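Local coordinates for short chain dehydrogenase (Salmonella typhi, PDB 3G1T), which probably catalyses NAD(P)-dependent oxidation or reduction, as a Rossmann-fold short-chain dehydrogenase, at residues Gly176-Gln179 with Val180-Glu184. Sequence-based numbering, arbitrary orientation.
Sequences GMMQ and VLADE
The carbonyls of G176, M177, M178 and Q179 each accept the amide N-H found four residues further on, the i to i+4 bonding that defines an alpha-helix. V180 N lies 2.9 Å from G176 O, and A182 N is 2.8 Å from M178 O. L181 N to M177 O is longer at 3.1 Å yet the straightest of the four, with 173° at its hydrogen. D183 N reaches Q179 O at 2.9 Å, and E184 N continues the ladder to V180 O.

Side chains add two apolar contacts along the same helix. The M177 and L181 side chains run alongside each other in a common direction, M177 CG meeting L181 CD1 at 4.1 Å. With chi1 of M177 at 156°, that CG swings away from the backbone N and lies next to the leucine methyl. M178 SD approaches A182 CB more loosely, at 4.4 Å. V180 CG2, placed beside its own backbone N, packs 3.4 Å from G176 O.

Four side-chain oxygens are satisfied across the subunit interface: Q179 OE1 accepts from G160 N, D183 OD2 from A162 N, and the two carboxylate oxygens of E184, OE1 and OE2, from M111 N and N163 N respectively, all four donors in the second subunit. Within the chain, E184 O accepts from R188 NH2.

Helix 165-185 forms the crossover between strands 147-152 and 190-196 of the parallel Rossmann sheet, packing on both and also meeting the second subunit. M177, M178 and L181 touch F151 on the first strand; M178, L181 and A182 lie on V192 of the second, where M178 also reaches C194. M177 and L181 touch the second subunit as well, at its T169 and M111 respectively.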
ATOM      1  N   GLY A 176      -1.443  -6.040  -3.107  1.00 15.68           N
ATOM      2  CA  GLY A 176      -0.145  -6.067  -3.787  1.00 14.65           C
ATOM      3  C   GLY A 176       0.857  -7.050  -3.195  1.00 13.19           C
ATOM      4  O   GLY A 176       1.494  -7.886  -3.917  1.00 15.64           O
ATOM      5  N   MET A 177       1.006  -6.995  -1.884  1.00 13.07           N
ATOM      6  CA  MET A 177       2.026  -7.828  -1.219  1.00 15.42           C
ATOM      7  C   MET A 177       1.590  -9.292  -1.310  1.00 17.23           C
ATOM      8  O   MET A 177       2.411 -10.191  -1.578  1.00 16.79           O
ATOM      9  CB  MET A 177       2.223  -7.315   0.193  1.00 18.12           C
ATOM     10  CG  MET A 177       2.764  -8.290   1.236  1.00 25.60           C
ATOM     11  SD  MET A 177       2.886  -7.606   2.967  1.00 15.92           S
ATOM     12  CE  MET A 177       1.221  -7.172   3.401  1.00 25.14           C
ATOM     13  N   MET A 178       0.284  -9.564  -1.166  1.00 15.17           N
ATOM     14  CA  MET A 178      -0.241 -10.905  -1.389  1.00 14.35           C
ATOM     15  C   MET A 178       0.040 -11.389  -2.840  1.00 14.39           C
ATOM     16  O   MET A 178       0.564 -12.520  -3.012  1.00 16.32           O
ATOM     17  CB  MET A 178      -1.752 -10.979  -1.171  1.00 13.17           C
ATOM     18  CG  MET A 178      -2.442 -12.369  -1.650  1.00 15.91           C
ATOM     19  SD  MET A 178      -2.914 -12.620  -3.316  1.00  7.90           S
ATOM     20  CE  MET A 178      -4.347 -11.362  -3.302  1.00 15.67           C
ATOM     21  N   GLN A 179      -0.156 -10.531  -3.850  1.00 13.15           N
ATOM     22  CA  GLN A 179       0.111 -10.913  -5.292  1.00 14.42           C
ATOM     23  C   GLN A 179       1.577 -11.182  -5.547  1.00 15.28           C
ATOM     24  O   GLN A 179       1.836 -12.174  -6.238  1.00 12.86           O
ATOM     25  CB  GLN A 179      -0.334  -9.831  -6.276  1.00 13.16           C
ATOM     26  CG  GLN A 179      -1.876  -9.719  -6.262  1.00 12.22           C
ATOM     27  CD  GLN A 179      -2.379  -8.768  -7.312  1.00 14.61           C
ATOM     28  OE1 GLN A 179      -1.693  -8.466  -8.295  1.00 15.75           O
ATOM     29  NE2 GLN A 179      -3.617  -8.294  -7.127  1.00 16.02           N
ATOM     30  N   VAL A 180       2.472 -10.416  -4.927  1.00 12.93           N
ATOM     31  CA  VAL A 180       3.970 -10.686  -5.062  1.00 12.91           C
ATOM     32  C   VAL A 180       4.281 -12.082  -4.513  1.00 15.13           C
ATOM     33  O   VAL A 180       4.956 -12.901  -5.181  1.00 16.20           O
ATOM     34  CB  VAL A 180       4.818  -9.612  -4.413  1.00 11.03           C
ATOM     35  CG1 VAL A 180       6.366  -9.970  -4.435  1.00 15.26           C
ATOM     36  CG2 VAL A 180       4.609  -8.311  -5.217  1.00 13.94           C
ATOM     37  N   LEU A 181       3.837 -12.334  -3.260  1.00 14.32           N
ATOM     38  CA  LEU A 181       4.083 -13.608  -2.596  1.00 14.89           C
ATOM     39  C   LEU A 181       3.494 -14.785  -3.389  1.00 15.61           C
ATOM     40  O   LEU A 181       4.173 -15.820  -3.617  1.00 17.42           O
ATOM     41  CB  LEU A 181       3.401 -13.595  -1.173  1.00 14.47           C
ATOM     42  CG  LEU A 181       4.179 -12.769  -0.214  1.00 12.41           C
ATOM     43  CD1 LEU A 181       3.289 -12.303   0.965  1.00 16.41           C
ATOM     44  CD2 LEU A 181       5.391 -13.523   0.400  1.00 16.29           C
ATOM     45  N   ALA A 182       2.255 -14.600  -3.867  1.00 14.48           N
ATOM     46  CA  ALA A 182       1.576 -15.681  -4.567  1.00 14.10           C
ATOM     47  C   ALA A 182       2.390 -15.982  -5.818  1.00 12.76           C
ATOM     48  O   ALA A 182       2.575 -17.173  -6.137  1.00 13.44           O
ATOM     49  CB  ALA A 182       0.180 -15.200  -4.983  1.00 14.94           C
ATOM     50  N   ASP A 183       2.802 -14.924  -6.549  1.00 11.31           N
ATOM     51  CA  ASP A 183       3.680 -15.176  -7.794  1.00 11.49           C
ATOM     52  C   ASP A 183       4.974 -15.857  -7.453  1.00 15.18           C
ATOM     53  O   ASP A 183       5.386 -16.795  -8.150  1.00 16.68           O
ATOM     54  CB  ASP A 183       3.968 -13.869  -8.491  1.00 13.89           C
ATOM     55  CG  ASP A 183       4.438 -14.078  -9.984  1.00 17.70           C
ATOM     56  OD1 ASP A 183       3.842 -14.916 -10.722  1.00 20.93           O
ATOM     57  OD2 ASP A 183       5.275 -13.334 -10.435  1.00 15.57           O
ATOM     58  N   GLU A 184       5.586 -15.534  -6.342  1.00 13.79           N
ATOM     59  CA  GLU A 184       6.864 -16.164  -6.003  1.00 13.65           C
ATOM     60  C   GLU A 184       6.775 -17.632  -5.631  1.00 14.44           C
ATOM     61  O   GLU A 184       7.810 -18.332  -5.713  1.00 16.25           O
ATOM     62  CB  GLU A 184       7.546 -15.441  -4.846  1.00 12.15           C
ATOM     63  CG  GLU A 184       7.937 -13.960  -5.322  1.00 14.80           C
ATOM     64  CD  GLU A 184       8.713 -13.166  -4.279  1.00 12.52           C
ATOM     65  OE1 GLU A 184       8.959 -13.598  -3.129  1.00 15.30           O
ATOM     66  OE2 GLU A 184       9.141 -12.012  -4.579  1.00 14.76           O
TER